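Local coordinates for protein N-terminal domain of PorA (28-171) (Porphyromonas gingivalis ATCC 33277, PDB 6KJK) that is a type IX secretion system cargo protein that impacts PorXY-SigP signalling, here represented by its N-terminal domain, at residues Val20-Phe25 with Glu32-Lys37; Glu58-Gly63 with Tyr96-Ser101; Asp62-Leu67 with Leu74-Val79; Glu103-Ala108 with Phe131-Gly136. One frame throughout, in Å; residues are numbered along the deposited sequence.

Interaction 1. Residues Val20-Phe25 with Glu32-Lys37; sequences VDITAF and EEMKFK
Met34, on strand 31-42, reaches the chain just as it leaves strand 18-22, and its terminal methyl makes the dense part of this contact. The side chain runs straight to SD and turns at its last torsion (chi3 73°), which lays CE 3.4 Å from Ile22 O and equally close to Ala24 O. The Ile22 and Met34 side chains slide past each other in opposite senses. Nearer the backbone, Met34 CG packs 3.6 Å from Phe25 CB, and Phe25 CA makes a CA-H...O contact with Glu33 O. The Phe25 ring lies alongside the Glu32 carboxylate, with their planes 73° apart and CD2 3.3 Å from OE1. That carboxylate is held by Tyr133 OH on OE2 and Thr27 OG1 on OE1.

The opposite end is looser. Val20 CG1 meets the edge of the Phe36 ring in its plane, 4.0 Å from CE1, and Ile22 CD1 rests 4.1 Å from Phe36 CA. On the outer side, just beyond strand 18-22, water 1 accepts from Lys35 N at 2.8 Å and donates to Ala24 O, while Glu33 and Lys35 turn away.

The strand axes are 8.0 Å apart, and strand 18-22 bonds to strand 125-133 within its own sheet. The two sheets are therefore held together here by side-chain packing and a bridging water, not by direct backbone pairing.

Interaction 2. Residues Glu58-Gly63 with Tyr96-Ser101; sequences EMIGDG and YTFPVS
Tyr96 meets Met59 and Ile60 where a type I beta turn, Ile60 to Gly63, carries the chain from one sheet of the beta sandwich to the other. Tyr96 CG is anti to the backbone N (chi1 176°), and the ring reaches from strand 90-99 to the start of the turn. There OH accepts the Ile60 N-H at 3.0 Å, along a fairly straight line (160°), with the donor near the plane of the ring at its edge. The same hydroxyl is hydrogen-bonded to His105 NE2, so two polar partners fix the end of the ring.

Met59 and Tyr96 slide past each other in opposite directions. Met59 CG comes within 3.6 Å of Tyr96 CE1, and SD sits obliquely to the ring, 4.8 Å from its centroid, in a Met-aromatic contact. Against one face of the Tyr96 ring, toward its rim, lies CD2 of Phe98.

Ile60 crosses both aromatic side chains at about a right angle: its CG2 methyl is 3.7 Å from Phe98 CB, also touches Tyr96 OH, and lies more loosely, 4.4 Å, from Pro99 CD. Asp62, at the exposed side of the turn, brings its CB near Pro99 CG. Its carbonyl O takes a hydrogen bond from water 2, which is also bonded to Thr97 OG1.

Gly63 closes the turn through its N-H to Ile60 O. Its CA then passes close to strand 90-99, making a CA-H...O contact of 3.2 Å with Thr97 O.

Interaction 3. Residues Asp62-Leu67 with Leu74-Val79; sequences DGHFAL and LPNVSV
Asn76 is bound to Phe65 by two hydrogen bonds, one through its backbone and one through its side chain. Asn76 N donates to Phe65 O at 2.8 Å and an almost linear 171°. In return Phe65 N donates to Asn76 OD1 at 3.0 Å, nearly along the side-chain C=O axis. A chi1 of -62° bends the Asn76 amide back to the strand although its CB starts away from it. Both backbone polar atoms of Phe65 are thus satisfied by one residue.

Two waters extend the polar contact. Water 3 accepts from Asn76 ND2 and donates to Gly63 O at 2.6 Å, so the amide is held at both its ends. Water 4 accepts from Leu67 N and donates to Leu74 O and Val77 O, three bonds that fill in where the two chains diverge. A covalent tie lies close by: Cys68, in the strand, is joined to Cys72 by a disulfide.

The remaining contacts are van der Waals in kind. Asn76 CA sits over one face of the Phe65 ring, 3.8 Å from its centroid, as a CH-pi contact, while Ser78 CA comes to the ring's edge. The His64 ring and the Asn76 amide have planes only 12° apart but are displaced, with ND2 set obliquely to the ring and 3.3 Å from CD2. Leu67 CD2, a methyl near a carbonyl, lies 4.0 Å from Ser78 O.

Strand 64-69 pairs with strand 90-99 along its other edge. On this edge docks a type II beta turn, Leu74 to Val77, with Pro75 and Asn76, the latter at positive phi, as its central residues.

Interaction 4. Residues Glu103-Ala108 with Phe131-Gly136; sequences EGHTGA and FKYKGG
Tyr133 and His105 form a hydrogen-bonded pair of the antiparallel hairpin made by strands 105-115 and 125-133, their side chains on the same face of the sheet. Gly107 and Phe131 make the next such pair, Gly107 O taking the Phe131 N-H at 2.7 Å.

The Tyr133 side chain leads from this pairing into the space between the sheets. CB lies 3.5 Å from His105 O. A chi1 of 175° swings the ring away from its own N and beside residues 103-105: CD2 is 4.0 Å from His105 ND1, and CE2 touches Glu103 O, which lies at the ring edge near its plane. The His105 ring is set obliquely to it, planes 53° apart. Lys134 CG sits over the centre of one Tyr133 face. At the tip, OH is hydrogen-bonded to Glu32 OE2 and Ser101 O, and receives a weak bond from Lys134 NZ.

Tyr133 O, already bonded to His105 N in the pair, also takes Gly136 N, which closes the type I' turn that starts at Tyr133. On the other face, Thr106 OG1 donates to Gly136 O at 2.8 Å, in the carbonyl plane and on a lone pair.

Along the chain, interaction 1 comes first; interactions 2 and 3 share Asp62 and Gly63, and interaction 4 comes last. Strands 31-42, 90-99 and 64-69 lie side by side in one sheet, linking interactions 1, 2 and 3, whereas strands 18-22, 125-133 and 105-115 of the other sheet join interactions 1 and 4. Centres of interactions 2 and 4 lie about 9 Å apart, and those of 1 and 4 about 10 Å; Phe98 against Tyr133 and Met34 against Phe131 bring the sheets together there. Interaction 3 stands about 17 Å, centre to centre, from interaction 4. Interactions 1, 2 and 4 thus join the two sheets through neighbouring side chains, while interaction 3 lies on the strand 64-69 side.

Interaction 1. Residues Val20-Phe25 with Glu32-Lys37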
loop_
_atom_site.group_PDB
_atom_site.type_symbol
_atom_site.label_atom_id
_atom_site.label_comp_id
_atom_site.label_asym_id
_atom_site.label_seq_id
_atom_site.Cartn_x
_atom_site.Cartn_y
_atom_site.Cartn_z
ATOM N N VAL A 20 6.388 -5.655 4.823
ATOM C CA VAL A 20 6.475 -6.413 3.585
ATOM C C VAL A 20 7.541 -5.765 2.726
ATOM O O VAL A 20 7.448 -4.560 2.412
ATOM C CB VAL A 20 5.133 -6.418 2.831
ATOM C CG1 VAL A 20 5.312 -7.063 1.446
ATOM C CG2 VAL A 20 4.083 -7.185 3.621
ATOM N N ASP A 21 8.539 -6.548 2.330
ATOM C CA ASP A 21 9.615 -6.065 1.471
ATOM C C ASP A 21 9.342 -6.480 0.033
ATOM O O ASP A 21 9.083 -7.662 -0.244
ATOM C CB ASP A 21 10.976 -6.650 1.883
ATOM C CG ASP A 21 11.536 -6.057 3.166
ATOM O OD1 ASP A 21 10.999 -5.089 3.733
ATOM O OD2 ASP A 21 12.572 -6.596 3.630
ATOM N N ILE A 22 9.355 -5.524 -0.868
ATOM C CA ILE A 22 9.204 -5.744 -2.293
ATOM C C ILE A 22 10.569 -5.458 -2.906
ATOM O O ILE A 22 11.172 -4.419 -2.611
ATOM C CB ILE A 22 8.154 -4.773 -2.865
ATOM C CG1 ILE A 22 6.762 -4.965 -2.217
ATOM C CG2 ILE A 22 8.083 -4.880 -4.381
ATOM C CD1 ILE A 22 6.097 -6.256 -2.534
ATOM N N THR A 23 11.076 -6.382 -3.719
ATOM C CA THR A 23 12.362 -6.215 -4.380
ATOM C C THR A 23 12.259 -6.246 -5.891
ATOM O O THR A 23 13.177 -5.791 -6.564
ATOM C CB THR A 23 13.323 -7.332 -3.948
ATOM O OG1 THR A 23 12.703 -8.594 -4.249
ATOM C CG2 THR A 23 13.622 -7.263 -2.469
ATOM N N ALA A 24 11.181 -6.781 -6.451
ATOM C CA ALA A 24 11.104 -6.864 -7.897
ATOM C C ALA A 24 10.821 -5.490 -8.492
ATOM O O ALA A 24 10.044 -4.710 -7.932
ATOM C CB ALA A 24 10.008 -7.847 -8.313
ATOM N N PHE A 25 11.435 -5.201 -9.633
ATOM C CA PHE A 25 11.143 -3.977 -10.370
ATOM C C PHE A 25 11.097 -4.283 -11.863
ATOM O O PHE A 25 11.733 -5.229 -12.343
ATOM C CB PHE A 25 12.135 -2.846 -10.044
ATOM C CG PHE A 25 13.549 -3.158 -10.419
ATOM C CD1 PHE A 25 14.367 -3.839 -9.552
ATOM C CD2 PHE A 25 14.037 -2.785 -11.653
ATOM C CE1 PHE A 25 15.676 -4.138 -9.904
ATOM C CE2 PHE A 25 15.347 -3.074 -12.014
ATOM C CZ PHE A 25 16.151 -3.745 -11.135
ATOM N N GLU A 32 11.804 3.084 -13.358
ATOM C CA GLU A 32 11.561 1.809 -12.696
ATOM C C GLU A 32 10.186 1.823 -12.045
ATOM O O GLU A 32 9.721 2.872 -11.583
ATOM C CB GLU A 32 12.586 1.566 -11.591
ATOM C CG GLU A 32 14.048 1.729 -12.030
ATOM C CD GLU A 32 14.560 0.562 -12.863
ATOM O OE1 GLU A 32 13.752 -0.081 -13.557
ATOM O OE2 GLU A 32 15.783 0.300 -12.819
ATOM N N GLU A 33 9.559 0.655 -11.970
ATOM C CA GLU A 33 8.293 0.512 -11.258
ATOM C C GLU A 33 8.385 -0.688 -10.338
ATOM O O GLU A 33 8.843 -1.758 -10.757
ATOM C CB GLU A 33 7.106 0.357 -12.210
ATOM C CG GLU A 33 5.760 0.377 -11.489
ATOM C CD GLU A 33 4.579 0.110 -12.396
ATOM O OE1 GLU A 33 4.047 -1.024 -12.360
ATOM O OE2 GLU A 33 4.170 1.041 -13.122
ATOM N N MET A 34 7.971 -0.512 -9.085
ATOM C CA MET A 34 7.833 -1.590 -8.122
ATOM C C MET A 34 6.397 -1.589 -7.631
ATOM O O MET A 34 5.762 -0.530 -7.547
ATOM C CB MET A 34 8.800 -1.398 -6.953
ATOM C CG MET A 34 10.231 -1.300 -7.466
ATOM S SD MET A 34 11.487 -1.106 -6.199
ATOM C CE MET A 34 11.494 -2.765 -5.512
ATOM N N LYS A 35 5.856 -2.763 -7.315
ATOM C CA LYS A 35 4.440 -2.829 -6.971
ATOM C C LYS A 35 4.187 -3.747 -5.796
ATOM O O LYS A 35 4.629 -4.903 -5.797
ATOM C CB LYS A 35 3.627 -3.289 -8.169
ATOM C CG LYS A 35 2.146 -3.386 -7.899
ATOM C CD LYS A 35 1.494 -3.975 -9.129
ATOM C CE LYS A 35 0.167 -3.333 -9.438
ATOM N NZ LYS A 35 -0.753 -4.287 -10.133
ATOM N N PHE A 36 3.443 -3.252 -4.819
ATOM C CA PHE A 36 2.872 -4.053 -3.744
ATOM C C PHE A 36 1.430 -4.373 -4.086
ATOM O O PHE A 36 0.685 -3.511 -4.563
ATOM C CB PHE A 36 2.904 -3.234 -2.445
ATOM C CG PHE A 36 2.073 -3.809 -1.341
ATOM C CD1 PHE A 36 2.608 -4.735 -0.471
ATOM C CD2 PHE A 36 0.752 -3.460 -1.179
ATOM C CE1 PHE A 36 1.851 -5.277 0.535
ATOM C CE2 PHE A 36 -0.016 -4.005 -0.176
ATOM C CZ PHE A 36 0.544 -4.912 0.696
ATOM N N LYS A 37 1.044 -5.624 -3.855
ATOM C CA LYS A 37 -0.323 -6.068 -4.090
ATOM C C LYS A 37 -0.809 -6.856 -2.885
ATOM O O LYS A 37 -0.094 -7.725 -2.372
ATOM C CB LYS A 37 -0.431 -6.980 -5.337
ATOM C CG LYS A 37 -0.346 -6.232 -6.673
ATOM C CD LYS A 37 -0.301 -7.239 -7.820
ATOM C CE LYS A 37 -1.632 -7.968 -7.926
ATOM N NZ LYS A 37 -1.900 -8.470 -9.306
HETATM O O HOH W 1 7.364 -5.086 -7.952
#

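Interaction 2. Residues Glu58-Gly63 with Tyr96-Ser101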
loop_
_atom_site.group_PDB
_atom_site.type_symbol
_atom_site.label_atom_id
_atom_site.label_comp_id
_atom_site.label_asym_id
_atom_site.label_seq_id
_atom_site.Cartn_x
_atom_site.Cartn_y
_atom_site.Cartn_z
ATOM N N GLU A 58 8.233 7.751 2.100
ATOM C CA GLU A 58 9.659 8.068 1.984
ATOM C C GLU A 58 10.107 7.614 0.611
ATOM O O GLU A 58 9.981 6.417 0.284
ATOM C CB GLU A 58 10.437 7.314 3.061
ATOM C CG GLU A 58 9.791 7.441 4.455
ATOM C CD GLU A 58 10.692 7.053 5.625
ATOM O OE1 GLU A 58 11.098 7.954 6.392
ATOM O OE2 GLU A 58 10.967 5.846 5.799
ATOM N N MET A 59 10.587 8.533 -0.199
ATOM C CA MET A 59 10.904 8.251 -1.589
ATOM C C MET A 59 12.207 8.933 -1.961
ATOM O O MET A 59 12.585 9.966 -1.392
ATOM C CB MET A 59 9.800 8.762 -2.533
ATOM C CG MET A 59 8.404 8.154 -2.272
ATOM S SD MET A 59 7.196 8.493 -3.564
ATOM C CE MET A 59 6.836 10.214 -3.242
ATOM N N ILE A 60 12.859 8.393 -2.965
ATOM C CA ILE A 60 13.910 9.152 -3.641
ATOM C C ILE A 60 13.287 10.367 -4.337
ATOM O O ILE A 60 12.082 10.468 -4.555
ATOM C CB ILE A 60 14.645 8.201 -4.610
ATOM C CG1 ILE A 60 16.031 8.750 -4.949
ATOM C CG2 ILE A 60 13.840 7.961 -5.877
ATOM C CD1 ILE A 60 16.911 7.730 -5.544
ATOM N N GLY A 61 14.131 11.365 -4.625
ATOM C CA GLY A 61 13.623 12.712 -4.912
ATOM C C GLY A 61 12.508 12.802 -5.947
ATOM O O GLY A 61 11.468 13.432 -5.718
ATOM N N ASP A 62 12.723 12.228 -7.124
ATOM C CA ASP A 62 11.716 12.234 -8.182
ATOM C C ASP A 62 10.864 10.961 -8.211
ATOM O O ASP A 62 10.299 10.626 -9.257
ATOM C CB ASP A 62 12.359 12.482 -9.548
ATOM C CG ASP A 62 11.575 13.480 -10.379
ATOM O OD1 ASP A 62 12.125 14.561 -10.687
ATOM O OD2 ASP A 62 10.402 13.195 -10.716
ATOM N N GLY A 63 10.760 10.259 -7.108
ATOM C CA GLY A 63 9.819 9.160 -7.048
ATOM C C GLY A 63 8.396 9.643 -6.920
ATOM O O GLY A 63 8.132 10.723 -6.412
ATOM N N TYR A 96 5.243 2.189 -6.976
ATOM C CA TYR A 96 6.275 3.174 -6.687
ATOM C C TYR A 96 7.136 3.255 -7.930
ATOM O O TYR A 96 7.659 2.231 -8.390
ATOM C CB TYR A 96 7.080 2.692 -5.487
ATOM C CG TYR A 96 8.270 3.557 -5.105
ATOM C CD1 TYR A 96 8.221 4.953 -5.133
ATOM C CD2 TYR A 96 9.436 2.956 -4.722
ATOM C CE1 TYR A 96 9.324 5.702 -4.788
ATOM C CE2 TYR A 96 10.562 3.703 -4.366
ATOM C CZ TYR A 96 10.484 5.091 -4.394
ATOM O OH TYR A 96 11.565 5.901 -4.041
ATOM N N THR A 97 7.282 4.458 -8.491
ATOM C CA THR A 97 8.008 4.645 -9.737
ATOM C C THR A 97 9.084 5.693 -9.511
ATOM O O THR A 97 8.890 6.635 -8.740
ATOM C CB THR A 97 7.076 5.097 -10.836
ATOM O OG1 THR A 97 6.367 6.247 -10.404
ATOM C CG2 THR A 97 6.068 4.030 -11.136
ATOM N N PHE A 98 10.231 5.519 -10.150
ATOM C CA PHE A 98 11.380 6.367 -9.846
ATOM C C PHE A 98 12.438 6.136 -10.912
ATOM O O PHE A 98 12.345 5.181 -11.682
ATOM C CB PHE A 98 11.957 6.065 -8.448
ATOM C CG PHE A 98 12.242 4.595 -8.228
ATOM C CD1 PHE A 98 13.480 4.048 -8.558
ATOM C CD2 PHE A 98 11.268 3.763 -7.719
ATOM C CE1 PHE A 98 13.719 2.695 -8.395
ATOM C CE2 PHE A 98 11.492 2.409 -7.544
ATOM C CZ PHE A 98 12.713 1.868 -7.884
ATOM N N PRO A 99 13.438 7.016 -10.988
ATOM C CA PRO A 99 14.441 6.892 -12.056
ATOM C C PRO A 99 15.318 5.659 -11.896
ATOM O O PRO A 99 15.688 5.267 -10.788
ATOM C CB PRO A 99 15.268 8.179 -11.912
ATOM C CG PRO A 99 14.363 9.141 -11.227
ATOM C CD PRO A 99 13.570 8.287 -10.260
ATOM N N VAL A 100 15.672 5.065 -13.041
ATOM C CA VAL A 100 16.733 4.071 -13.060
ATOM C C VAL A 100 17.993 4.681 -12.460
ATOM O O VAL A 100 18.336 5.844 -12.723
ATOM C CB VAL A 100 16.988 3.602 -14.502
ATOM C CG1 VAL A 100 18.234 2.730 -14.575
ATOM C CG2 VAL A 100 15.787 2.877 -15.042
ATOM N N SER A 101 18.676 3.902 -11.624
ATOM C CA SER A 101 19.935 4.309 -11.019
ATOM C C SER A 101 20.809 3.076 -10.855
ATOM O O SER A 101 20.306 1.958 -10.739
ATOM C CB SER A 101 19.718 4.974 -9.651
ATOM O OG SER A 101 20.948 5.303 -9.022
HETATM O O HOH W 2 8.211 8.739 -10.793
#

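Interaction 3. Residues Asp62-Leu67 with Leu74-Val79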
loop_
_atom_site.group_PDB
_atom_site.type_symbol
_atom_site.label_atom_id
_atom_site.label_comp_id
_atom_site.label_asym_id
_atom_site.label_seq_id
_atom_site.Cartn_x
_atom_site.Cartn_y
_atom_site.Cartn_z
ATOM N N ASP A 62 12.723 12.228 -7.124
ATOM C CA ASP A 62 11.716 12.234 -8.182
ATOM C C ASP A 62 10.864 10.961 -8.211
ATOM O O ASP A 62 10.299 10.626 -9.257
ATOM C CB ASP A 62 12.359 12.482 -9.548
ATOM C CG ASP A 62 11.575 13.480 -10.379
ATOM O OD1 ASP A 62 12.125 14.561 -10.687
ATOM O OD2 ASP A 62 10.402 13.195 -10.716
ATOM N N GLY A 63 10.760 10.259 -7.108
ATOM C CA GLY A 63 9.819 9.160 -7.048
ATOM C C GLY A 63 8.396 9.643 -6.920
ATOM O O GLY A 63 8.132 10.723 -6.412
ATOM N N HIS A 64 7.456 8.791 -7.324
ATOM C CA HIS A 64 6.033 9.023 -7.137
ATOM C C HIS A 64 5.385 7.704 -6.764
ATOM O O HIS A 64 5.905 6.622 -7.070
ATOM C CB HIS A 64 5.366 9.535 -8.424
ATOM C CG HIS A 64 5.950 10.816 -8.921
ATOM N ND1 HIS A 64 7.108 10.859 -9.665
ATOM C CD2 HIS A 64 5.563 12.103 -8.749
ATOM C CE1 HIS A 64 7.399 12.116 -9.954
ATOM N NE2 HIS A 64 6.483 12.894 -9.402
ATOM N N PHE A 65 4.255 7.782 -6.081
ATOM C CA PHE A 65 3.499 6.571 -5.780
ATOM C C PHE A 65 2.094 6.675 -6.342
ATOM O O PHE A 65 1.591 7.768 -6.640
ATOM C CB PHE A 65 3.469 6.268 -4.267
ATOM C CG PHE A 65 2.678 7.247 -3.439
ATOM C CD1 PHE A 65 1.307 7.050 -3.242
ATOM C CD2 PHE A 65 3.310 8.343 -2.811
ATOM C CE1 PHE A 65 0.581 7.931 -2.458
ATOM C CE2 PHE A 65 2.577 9.183 -2.003
ATOM C CZ PHE A 65 1.229 9.009 -1.845
ATOM N N ALA A 66 1.424 5.533 -6.451
ATOM C CA ALA A 66 0.051 5.466 -6.961
ATOM C C ALA A 66 -0.666 4.388 -6.174
ATOM O O ALA A 66 -0.302 3.208 -6.237
ATOM C CB ALA A 66 -0.011 5.145 -8.457
ATOM N N LEU A 67 -1.665 4.800 -5.427
ATOM C CA LEU A 67 -2.491 3.918 -4.610
ATOM C C LEU A 67 -3.725 3.474 -5.380
ATOM O O LEU A 67 -4.433 4.302 -5.964
ATOM C CB LEU A 67 -2.932 4.726 -3.389
ATOM C CG LEU A 67 -3.879 4.033 -2.419
ATOM C CD1 LEU A 67 -3.197 2.818 -1.774
ATOM C CD2 LEU A 67 -4.330 4.998 -1.345
ATOM N N LEU A 74 -4.762 9.407 -8.416
ATOM C CA LEU A 74 -3.732 10.088 -9.168
ATOM C C LEU A 74 -2.387 9.995 -8.443
ATOM O O LEU A 74 -2.338 9.702 -7.234
ATOM C CB LEU A 74 -4.133 11.557 -9.342
ATOM C CG LEU A 74 -5.279 11.741 -10.339
ATOM C CD1 LEU A 74 -5.790 13.168 -10.335
ATOM C CD2 LEU A 74 -4.848 11.333 -11.725
ATOM N N PRO A 75 -1.282 10.300 -9.134
ATOM C CA PRO A 75 0.033 10.156 -8.500
ATOM C C PRO A 75 0.122 10.966 -7.218
ATOM O O PRO A 75 -0.311 12.124 -7.145
ATOM C CB PRO A 75 1.000 10.681 -9.569
ATOM C CG PRO A 75 0.309 10.405 -10.855
ATOM C CD PRO A 75 -1.163 10.582 -10.583
ATOM N N ASN A 76 0.666 10.342 -6.187
ATOM C CA ASN A 76 0.933 10.943 -4.889
ATOM C C ASN A 76 -0.315 11.289 -4.094
ATOM O O ASN A 76 -0.214 11.955 -3.063
ATOM C CB ASN A 76 1.893 12.146 -4.939
ATOM C CG ASN A 76 3.251 11.773 -5.446
ATOM O OD1 ASN A 76 3.679 10.618 -5.397
ATOM N ND2 ASN A 76 3.967 12.773 -5.966
ATOM N N VAL A 77 -1.495 10.857 -4.528
ATOM C CA VAL A 77 -2.697 11.053 -3.730
ATOM C C VAL A 77 -2.729 9.982 -2.642
ATOM O O VAL A 77 -2.698 8.779 -2.930
ATOM C CB VAL A 77 -3.949 11.032 -4.611
ATOM C CG1 VAL A 77 -5.199 11.003 -3.777
ATOM C CG2 VAL A 77 -3.937 12.266 -5.527
ATOM N N SER A 78 -2.841 10.393 -1.395
ATOM C CA SER A 78 -2.618 9.475 -0.288
ATOM C C SER A 78 -3.881 8.873 0.302
ATOM O O SER A 78 -3.766 8.016 1.175
ATOM C CB SER A 78 -1.809 10.149 0.811
ATOM O OG SER A 78 -2.533 11.225 1.336
ATOM N N VAL A 79 -5.075 9.293 -0.109
ATOM C CA VAL A 79 -6.320 8.847 0.509
ATOM C C VAL A 79 -7.228 8.265 -0.568
ATOM O O VAL A 79 -7.438 8.886 -1.620
ATOM C CB VAL A 79 -7.011 9.993 1.275
ATOM C CG1 VAL A 79 -8.269 9.512 1.964
ATOM C CG2 VAL A 79 -6.047 10.582 2.314
HETATM O O HOH W 3 6.877 12.982 -6.009
HETATM O O HOH W 4 -2.156 7.599 -5.331
#

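Interaction 4. Residues Glu103-Ala108 with Phe131-Gly136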
loop_
_atom_site.group_PDB
_atom_site.type_symbol
_atom_site.label_atom_id
_atom_site.label_comp_id
_atom_site.label_asym_id
_atom_site.label_seq_id
_atom_site.Cartn_x
_atom_site.Cartn_y
_atom_site.Cartn_z
ATOM N N GLU A 103 22.649 2.831 -8.243
ATOM C CA GLU A 103 22.697 2.756 -6.796
ATOM C C GLU A 103 21.330 2.324 -6.277
ATOM O O GLU A 103 20.297 2.682 -6.849
ATOM C CB GLU A 103 23.008 4.156 -6.272
ATOM C CG GLU A 103 22.879 4.377 -4.781
ATOM C CD GLU A 103 23.129 5.837 -4.409
ATOM O OE1 GLU A 103 22.733 6.265 -3.301
ATOM O OE2 GLU A 103 23.719 6.560 -5.244
ATOM N N GLY A 104 21.332 1.575 -5.178
ATOM C CA GLY A 104 20.095 1.143 -4.562
ATOM C C GLY A 104 19.548 2.151 -3.572
ATOM O O GLY A 104 20.221 3.076 -3.129
ATOM N N HIS A 105 18.281 1.970 -3.219
ATOM C CA HIS A 105 17.652 2.777 -2.186
ATOM C C HIS A 105 16.400 2.049 -1.744
ATOM O O HIS A 105 15.952 1.095 -2.389
ATOM C CB HIS A 105 17.321 4.198 -2.669
ATOM C CG HIS A 105 16.021 4.322 -3.404
ATOM N ND1 HIS A 105 15.915 4.168 -4.768
ATOM C CD2 HIS A 105 14.772 4.621 -2.962
ATOM C CE1 HIS A 105 14.654 4.336 -5.134
ATOM N NE2 HIS A 105 13.944 4.630 -4.057
ATOM N N THR A 106 15.851 2.490 -0.623
ATOM C CA THR A 106 14.594 1.943 -0.126
ATOM C C THR A 106 13.538 3.040 -0.123
ATOM O O THR A 106 13.729 4.093 0.499
ATOM C CB THR A 106 14.776 1.385 1.286
ATOM O OG1 THR A 106 15.802 0.375 1.279
ATOM C CG2 THR A 106 13.478 0.771 1.771
ATOM N N GLY A 107 12.445 2.822 -0.852
ATOM C CA GLY A 107 11.218 3.607 -0.654
ATOM C C GLY A 107 10.418 2.927 0.445
ATOM O O GLY A 107 10.396 1.704 0.531
ATOM N N ALA A 108 9.823 3.691 1.329
ATOM C CA ALA A 108 9.112 3.114 2.463
ATOM C C ALA A 108 7.778 3.825 2.639
ATOM O O ALA A 108 7.716 5.067 2.598
ATOM C CB ALA A 108 9.942 3.227 3.749
ATOM N N PHE A 131 10.062 -0.833 -0.420
ATOM C CA PHE A 131 10.509 -1.133 -1.768
ATOM C C PHE A 131 12.024 -1.055 -1.750
ATOM O O PHE A 131 12.595 0.036 -1.758
ATOM C CB PHE A 131 9.939 -0.102 -2.733
ATOM C CG PHE A 131 8.424 -0.170 -2.879
ATOM C CD1 PHE A 131 7.842 -1.167 -3.661
ATOM C CD2 PHE A 131 7.578 0.722 -2.245
ATOM C CE1 PHE A 131 6.461 -1.252 -3.828
ATOM C CE2 PHE A 131 6.204 0.646 -2.425
ATOM C CZ PHE A 131 5.642 -0.340 -3.219
ATOM N N LYS A 132 12.677 -2.205 -1.703
ATOM C CA LYS A 132 14.140 -2.281 -1.636
ATOM C C LYS A 132 14.661 -2.470 -3.056
ATOM O O LYS A 132 14.703 -3.592 -3.581
ATOM C CB LYS A 132 14.581 -3.395 -0.698
ATOM C CG LYS A 132 14.190 -3.140 0.730
ATOM C CD LYS A 132 14.750 -4.194 1.657
ATOM C CE LYS A 132 14.361 -3.906 3.087
ATOM N NZ LYS A 132 14.781 -5.008 3.998
ATOM N N TYR A 133 15.042 -1.363 -3.680
ATOM C CA TYR A 133 15.536 -1.345 -5.049
ATOM C C TYR A 133 17.037 -1.627 -5.060
ATOM O O TYR A 133 17.811 -0.927 -4.394
ATOM C CB TYR A 133 15.292 0.035 -5.638
ATOM C CG TYR A 133 15.834 0.283 -7.016
ATOM C CD1 TYR A 133 15.309 -0.370 -8.122
ATOM C CD2 TYR A 133 16.870 1.212 -7.219
ATOM C CE1 TYR A 133 15.779 -0.109 -9.400
ATOM C CE2 TYR A 133 17.349 1.478 -8.484
ATOM C CZ TYR A 133 16.814 0.822 -9.569
ATOM O OH TYR A 133 17.305 1.116 -10.820
ATOM N N LYS A 134 17.442 -2.646 -5.820
ATOM C CA LYS A 134 18.862 -2.988 -6.014
ATOM C C LYS A 134 19.611 -3.061 -4.687
ATOM O O LYS A 134 20.673 -2.456 -4.503
ATOM C CB LYS A 134 19.543 -2.042 -7.006
ATOM C CG LYS A 134 18.980 -2.118 -8.402
ATOM C CD LYS A 134 19.744 -1.260 -9.404
ATOM C CE LYS A 134 19.182 -1.433 -10.809
ATOM N NZ LYS A 134 19.758 -0.530 -11.834
ATOM N N GLY A 135 19.040 -3.802 -3.748
ATOM C CA GLY A 135 19.637 -4.031 -2.458
ATOM C C GLY A 135 19.134 -3.120 -1.364
ATOM O O GLY A 135 19.328 -3.427 -0.185
ATOM N N GLY A 136 18.486 -2.011 -1.719
ATOM C CA GLY A 136 17.937 -1.112 -0.732
ATOM C C GLY A 136 18.881 -0.031 -0.278
ATOM O O GLY A 136 18.484 0.803 0.545
#